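Local coordinates for phenazine biosynthesis protein, PhzF family (Bacillus anthracis, PDB 3EDN), which belongs to the PhzF family, adopts a diaminopimelate epimerase-like fold and is probably an isomerase related to those of phenazine biosynthesis, at residues Met36-Phe50 against Arg62-Gly76. Residues are numbered along the deposited sequence; the frame is centred on the assembly and turned at random.
With SO4 (sulfate ion), chain C; SO4 (sulfate ion), chain E; SO4 (sulfate ion), chain O.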
loop_
_atom_site.group_PDB
_atom_site.type_symbol
_atom_site.label_atom_id
_atom_site.label_comp_id
_atom_site.label_asym_id
_atom_site.label_seq_id
_atom_site.Cartn_x
_atom_site.Cartn_y
_atom_site.Cartn_z
HETATM N N MSE A 36 -2.450 0.309 -6.745
HETATM C CA MSE A 36 -1.813 1.463 -7.362
HETATM C C MSE A 36 -0.889 1.053 -8.511
HETATM O O MSE A 36 -0.907 1.646 -9.590
HETATM C CB MSE A 36 -1.041 2.271 -6.335
HETATM C CG MSE A 36 -1.928 2.857 -5.276
HETATM SE SE MSE A 36 -0.913 3.918 -3.997
HETATM C CE MSE A 36 -1.977 3.608 -2.410
ATOM N N GLN A 37 -0.093 0.013 -8.283
ATOM C CA GLN A 37 0.823 -0.467 -9.309
ATOM C C GLN A 37 0.051 -0.965 -10.548
ATOM O O GLN A 37 0.419 -0.673 -11.702
ATOM C CB GLN A 37 1.716 -1.560 -8.734
ATOM C CG GLN A 37 2.681 -2.112 -9.750
ATOM C CD GLN A 37 3.717 -1.089 -10.160
ATOM O OE1 GLN A 37 4.696 -0.846 -9.431
ATOM N NE2 GLN A 37 3.505 -0.464 -11.326
ATOM N N ARG A 38 -1.049 -1.678 -10.311
ATOM C CA ARG A 38 -1.878 -2.177 -11.404
ATOM C C ARG A 38 -2.550 -1.044 -12.169
ATOM O O ARG A 38 -2.666 -1.095 -13.394
ATOM C CB ARG A 38 -2.917 -3.175 -10.889
ATOM C CG ARG A 38 -2.275 -4.476 -10.443
ATOM C CD ARG A 38 -3.272 -5.384 -9.725
ATOM N NE ARG A 38 -4.446 -5.687 -10.538
ATOM C CZ ARG A 38 -5.700 -5.485 -10.140
ATOM N NH1 ARG A 38 -5.938 -4.999 -8.919
ATOM N NH2 ARG A 38 -6.713 -5.787 -10.957
ATOM N N ILE A 39 -3.019 -0.033 -11.445
ATOM C CA ILE A 39 -3.615 1.118 -12.108
ATOM C C ILE A 39 -2.575 1.801 -12.990
ATOM O O ILE A 39 -2.849 2.133 -14.141
ATOM C CB ILE A 39 -4.179 2.116 -11.085
ATOM C CG1 ILE A 39 -5.460 1.577 -10.443
ATOM C CG2 ILE A 39 -4.459 3.468 -11.748
ATOM C CD1 ILE A 39 -5.816 2.231 -9.103
ATOM N N ALA A 40 -1.375 1.995 -12.466
ATOM C CA ALA A 40 -0.335 2.639 -13.261
ATOM C C ALA A 40 -0.009 1.817 -14.513
ATOM O O ALA A 40 0.265 2.380 -15.570
ATOM C CB ALA A 40 0.921 2.891 -12.430
ATOM N N GLU A 41 -0.048 0.490 -14.400
ATOM C CA GLU A 41 0.236 -0.357 -15.548
ATOM C C GLU A 41 -0.856 -0.201 -16.608
ATOM O O GLU A 41 -0.564 -0.054 -17.806
ATOM C CB GLU A 41 0.361 -1.817 -15.110
ATOM C CG GLU A 41 0.819 -2.726 -16.237
ATOM C CD GLU A 41 -0.295 -3.114 -17.200
ATOM O OE1 GLU A 41 -1.448 -3.273 -16.756
ATOM O OE2 GLU A 41 -0.005 -3.267 -18.413
ATOM N N LYS A 42 -2.108 -0.210 -16.172
ATOM C CA LYS A 42 -3.246 -0.098 -17.090
ATOM C C LYS A 42 -3.347 1.286 -17.725
ATOM O O LYS A 42 -3.695 1.411 -18.899
ATOM C CB LYS A 42 -4.530 -0.407 -16.347
ATOM C CG LYS A 42 -4.542 -1.814 -15.843
ATOM C CD LYS A 42 -5.821 -2.136 -15.138
ATOM C CE LYS A 42 -5.810 -3.591 -14.697
ATOM N NZ LYS A 42 -5.908 -4.492 -15.862
ATOM N N VAL A 43 -3.072 2.326 -16.936
ATOM C CA VAL A 43 -2.972 3.685 -17.471
ATOM C C VAL A 43 -1.894 3.730 -18.564
ATOM O O VAL A 43 -2.117 4.268 -19.651
ATOM C CB VAL A 43 -2.686 4.724 -16.335
ATOM C CG1 VAL A 43 -2.326 6.097 -16.915
ATOM C CG2 VAL A 43 -3.879 4.846 -15.386
ATOM N N GLY A 44 -0.737 3.139 -18.288
ATOM C CA GLY A 44 0.302 3.005 -19.304
ATOM C C GLY A 44 1.051 4.280 -19.642
ATOM O O GLY A 44 1.812 4.308 -20.621
ATOM N N PHE A 45 0.839 5.343 -18.864
ATOM C CA PHE A 45 1.655 6.547 -19.013
ATOM C C PHE A 45 3.012 6.317 -18.380
ATOM O O PHE A 45 3.187 5.396 -17.594
ATOM C CB PHE A 45 1.040 7.770 -18.332
ATOM C CG PHE A 45 -0.305 8.174 -18.854
ATOM C CD1 PHE A 45 -0.841 7.649 -20.026
ATOM C CD2 PHE A 45 -1.039 9.117 -18.147
ATOM C CE1 PHE A 45 -2.112 8.059 -20.478
ATOM C CE2 PHE A 45 -2.290 9.528 -18.586
ATOM C CZ PHE A 45 -2.826 9.002 -19.753
ATOM N N ASN A 46 3.968 7.185 -18.682
ATOM C CA ASN A 46 5.285 7.088 -18.076
ATOM C C ASN A 46 5.229 7.053 -16.549
ATOM O O ASN A 46 6.060 6.406 -15.902
ATOM C CB ASN A 46 6.191 8.223 -18.570
ATOM C CG ASN A 46 5.675 9.570 -18.174
ATOM O OD1 ASN A 46 4.896 10.199 -18.905
ATOM N ND2 ASN A 46 6.082 10.022 -17.011
ATOM N N GLU A 47 4.248 7.757 -15.973
ATOM C CA GLU A 47 4.090 7.784 -14.523
ATOM C C GLU A 47 2.670 8.189 -14.166
ATOM O O GLU A 47 2.043 8.994 -14.870
ATOM C CB GLU A 47 5.101 8.747 -13.890
ATOM C CG GLU A 47 5.121 8.772 -12.363
ATOM C CD GLU A 47 4.168 9.791 -11.754
ATOM O OE1 GLU A 47 3.594 10.644 -12.476
ATOM O OE2 GLU A 47 3.984 9.706 -10.519
ATOM N N THR A 48 2.170 7.588 -13.080
ATOM C CA THR A 48 0.869 7.915 -12.466
ATOM C C THR A 48 1.105 8.140 -10.975
ATOM O O THR A 48 1.767 7.322 -10.322
ATOM C CB THR A 48 -0.160 6.789 -12.683
ATOM O OG1 THR A 48 -0.411 6.658 -14.080
ATOM C CG2 THR A 48 -1.482 7.105 -11.997
ATOM N N SER A 49 0.608 9.276 -10.471
ATOM C CA SER A 49 0.701 9.644 -9.048
ATOM C C SER A 49 -0.614 9.433 -8.299
ATOM O O SER A 49 -1.716 9.518 -8.862
ATOM C CB SER A 49 1.092 11.121 -8.838
ATOM O OG SER A 49 2.246 11.514 -9.563
ATOM N N PHE A 50 -0.469 9.206 -7.001
ATOM C CA PHE A 50 -1.576 8.877 -6.125
ATOM C C PHE A 50 -1.537 9.785 -4.907
ATOM O O PHE A 50 -0.528 9.832 -4.202
ATOM C CB PHE A 50 -1.426 7.419 -5.711
ATOM C CG PHE A 50 -1.522 6.478 -6.876
ATOM C CD1 PHE A 50 -2.747 5.924 -7.218
ATOM C CD2 PHE A 50 -0.410 6.178 -7.644
ATOM C CE1 PHE A 50 -2.867 5.078 -8.304
ATOM C CE2 PHE A 50 -0.522 5.339 -8.749
ATOM C CZ PHE A 50 -1.747 4.784 -9.071
ATOM N N ARG A 62 2.415 9.031 -3.721
ATOM C CA ARG A 62 3.224 7.925 -4.227
ATOM C C ARG A 62 3.240 8.006 -5.746
ATOM O O ARG A 62 2.257 8.452 -6.368
ATOM C CB ARG A 62 2.705 6.575 -3.716
ATOM C CG ARG A 62 2.916 6.404 -2.206
ATOM C CD ARG A 62 2.316 5.102 -1.672
ATOM N NE ARG A 62 3.151 3.950 -1.952
ATOM C CZ ARG A 62 3.013 2.758 -1.379
ATOM N NH1 ARG A 62 2.053 2.543 -0.465
ATOM N NH2 ARG A 62 3.856 1.785 -1.705
ATOM N N TYR A 63 4.350 7.565 -6.334
ATOM C CA TYR A 63 4.614 7.729 -7.769
ATOM C C TYR A 63 4.909 6.361 -8.378
ATOM O O TYR A 63 5.767 5.648 -7.861
ATOM C CB TYR A 63 5.852 8.596 -7.954
ATOM C CG TYR A 63 5.861 9.920 -7.195
ATOM C CD1 TYR A 63 5.251 11.072 -7.726
ATOM C CD2 TYR A 63 6.547 10.047 -5.986
ATOM C CE1 TYR A 63 5.303 12.274 -7.053
ATOM C CE2 TYR A 63 6.587 11.261 -5.299
ATOM C CZ TYR A 63 5.982 12.371 -5.840
ATOM O OH TYR A 63 6.028 13.585 -5.179
ATOM N N PHE A 64 4.206 5.983 -9.445
ATOM C CA PHE A 64 4.441 4.676 -10.065
ATOM C C PHE A 64 4.614 4.780 -11.567
ATOM O O PHE A 64 3.866 5.493 -12.227
ATOM C CB PHE A 64 3.251 3.738 -9.826
ATOM C CG PHE A 64 3.113 3.263 -8.420
ATOM C CD1 PHE A 64 3.579 2.004 -8.060
ATOM C CD2 PHE A 64 2.495 4.059 -7.458
ATOM C CE1 PHE A 64 3.451 1.535 -6.758
ATOM C CE2 PHE A 64 2.356 3.598 -6.167
ATOM C CZ PHE A 64 2.839 2.331 -5.813
ATOM N N THR A 65 5.607 4.078 -12.102
ATOM C CA THR A 65 5.657 3.809 -13.526
ATOM C C THR A 65 4.766 2.584 -13.777
ATOM O O THR A 65 4.238 1.984 -12.834
ATOM C CB THR A 65 7.088 3.501 -13.962
ATOM O OG1 THR A 65 7.495 2.267 -13.367
ATOM C CG2 THR A 65 8.021 4.582 -13.493
ATOM N N PRO A 66 4.541 2.222 -15.046
ATOM C CA PRO A 66 3.779 1.006 -15.312
ATOM C C PRO A 66 4.339 -0.240 -14.635
ATOM O O PRO A 66 3.603 -1.201 -14.415
ATOM C CB PRO A 66 3.853 0.882 -16.838
ATOM C CG PRO A 66 3.928 2.305 -17.288
ATOM C CD PRO A 66 4.859 2.944 -16.291
ATOM N N GLY A 67 5.618 -0.210 -14.288
ATOM C CA GLY A 67 6.272 -1.408 -13.728
ATOM C C GLY A 67 6.789 -1.359 -12.299
ATOM O O GLY A 67 7.009 -2.408 -11.691
ATOM N N TYR A 68 6.982 -0.172 -11.735
ATOM C CA TYR A 68 7.588 -0.069 -10.403
ATOM C C TYR A 68 7.270 1.266 -9.718
ATOM O O TYR A 68 6.807 2.215 -10.370
ATOM C CB TYR A 68 9.109 -0.309 -10.482
ATOM C CG TYR A 68 9.853 0.714 -11.308
ATOM C CD1 TYR A 68 10.291 1.905 -10.742
ATOM C CD2 TYR A 68 10.100 0.503 -12.661
ATOM C CE1 TYR A 68 10.951 2.851 -11.492
ATOM C CE2 TYR A 68 10.764 1.455 -13.428
ATOM C CZ TYR A 68 11.198 2.619 -12.833
ATOM O OH TYR A 68 11.847 3.577 -13.564
ATOM N N GLU A 69 7.531 1.336 -8.416
ATOM C CA GLU A 69 7.333 2.565 -7.642
ATOM C C GLU A 69 8.594 3.413 -7.631
ATOM O O GLU A 69 9.704 2.899 -7.443
ATOM C CB GLU A 69 6.914 2.247 -6.197
ATOM C CG GLU A 69 6.476 3.501 -5.438
ATOM C CD GLU A 69 5.959 3.223 -4.039
ATOM O OE1 GLU A 69 5.962 2.045 -3.602
ATOM O OE2 GLU A 69 5.535 4.198 -3.392
HETATM N N MSE A 70 8.417 4.722 -7.802
HETATM C CA MSE A 70 9.537 5.669 -7.742
HETATM C C MSE A 70 9.461 6.445 -6.440
HETATM O O MSE A 70 8.371 6.795 -5.991
HETATM C CB MSE A 70 9.473 6.693 -8.889
HETATM C CG MSE A 70 8.869 6.189 -10.189
HETATM SE SE MSE A 70 9.070 7.543 -11.589
HETATM C CE MSE A 70 10.981 7.487 -11.611
ATOM N N ASP A 71 10.601 6.774 -5.850
ATOM C CA ASP A 71 10.570 7.586 -4.636
ATOM C C ASP A 71 10.142 9.034 -4.900
ATOM O O ASP A 71 9.505 9.667 -4.052
ATOM C CB ASP A 71 11.932 7.596 -3.942
ATOM C CG ASP A 71 12.207 6.330 -3.146
ATOM O OD1 ASP A 71 11.350 5.420 -3.105
ATOM O OD2 ASP A 71 13.314 6.252 -2.567
ATOM N N LEU A 72 10.500 9.548 -6.077
ATOM C CA LEU A 72 10.231 10.929 -6.457
ATOM C C LEU A 72 9.880 10.995 -7.926
ATOM O O LEU A 72 10.359 10.191 -8.731
ATOM C CB LEU A 72 11.489 11.777 -6.283
ATOM C CG LEU A 72 12.009 12.005 -4.881
ATOM C CD1 LEU A 72 13.309 12.793 -4.965
ATOM C CD2 LEU A 72 10.952 12.738 -4.052
ATOM N N CYS A 73 9.061 11.976 -8.286
ATOM C CA CYS A 73 8.816 12.270 -9.690
ATOM C C CYS A 73 8.438 13.730 -9.840
ATOM O O CYS A 73 7.321 14.135 -9.489
ATOM C CB CYS A 73 7.725 11.375 -10.275
ATOM S SG CYS A 73 7.343 11.802 -11.970
ATOM N N GLY A 74 9.355 14.528 -10.371
ATOM C CA GLY A 74 9.144 15.965 -10.423
ATOM C C GLY A 74 7.963 16.368 -11.299
ATOM O O GLY A 74 7.122 17.159 -10.873
ATOM N N HIS A 75 7.899 15.866 -12.524
ATOM C CA HIS A 75 6.803 16.267 -13.403
ATOM C C HIS A 75 5.444 15.784 -12.878
ATOM O O HIS A 75 4.429 16.463 -13.052
ATOM C CB HIS A 75 7.042 15.901 -14.883
ATOM C CG HIS A 75 6.716 14.483 -15.239
ATOM N ND1 HIS A 75 7.606 13.449 -15.055
ATOM C CD2 HIS A 75 5.617 13.941 -15.823
ATOM C CE1 HIS A 75 7.061 12.324 -15.491
ATOM N NE2 HIS A 75 5.852 12.596 -15.952
ATOM N N GLY A 76 5.440 14.632 -12.210
ATOM C CA GLY A 76 4.202 14.115 -11.608
ATOM C C GLY A 76 3.757 15.006 -10.464
ATOM O O GLY A 76 2.572 15.261 -10.277
HETATM S S SO4 C . 10.863 14.826 -14.633
HETATM O O1 SO4 C . 9.885 14.214 -13.739
HETATM O O2 SO4 C . 10.298 15.776 -15.578
HETATM O O3 SO4 C . 11.919 15.396 -13.854
HETATM O O4 SO4 C . 11.476 13.719 -15.379
HETATM S S SO4 E . -4.300 -7.334 -13.989
HETATM O O1 SO4 E . -5.609 -6.706 -13.782
HETATM O O2 SO4 E . -3.476 -6.497 -14.860
HETATM O O3 SO4 E . -3.658 -7.502 -12.690
HETATM O O4 SO4 E . -4.518 -8.620 -14.639
HETATM S S SO4 O . 5.248 -0.500 0.774
HETATM O O1 SO4 O . 4.468 -0.834 1.960
HETATM O O2 SO4 O . 4.424 -0.592 -0.422
HETATM O O3 SO4 O . 5.794 0.845 0.917
HETATM O O4 SO4 O . 6.338 -1.475 0.687
#
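Thr48 and Phe64 exchange two backbone hydrogen bonds, Thr48 N to Phe64 O (2.8 Å) and the reverse, and Phe50 and Arg62 form the next such pair. These bonds knit strands 48-52 and 59-64 into an antiparallel beta hairpin of the diaminopimelate epimerase-like fold, with helix 33-43 packed on the face that carries Phe50, Arg62 and Phe64. Gln37 ties the helix to the residue after strand 59-64: its NE2 donates to Thr65 O (3.0 Å) with the acceptor near the amide plane. Its CG lies anti to the backbone N (chi1 179°) and the chain then bends at chi2, bringing OE1 to the edge of the Phe64 ring, 3.4 Å from CD1, while amide and ring stand almost perpendicular. Arg62, on the strand itself, grips Glu69 side-on in a salt bridge through NE and NH2, and its NH1 reaches Glu33 of the second subunit. On the other face of the hairpin, Ser49 OG donates to the syn lone pair of Glu47 OE2 (2.7 Å), which probably steadies the buried carboxylate at the edge of the Tyr63 ring. The Phe64 ring is packed between Glu69 CG and the Gln37 backbone. Ala40 CB rests against Phe64 CB (3.6 Å), and CB of Met36 (a selenomethionine) makes an off-centre CH-pi contact with the ring. Met36 CB also sits over the centre of the Phe50 ring, whose CE2 lies 3.5 Å from Phe64 CD2.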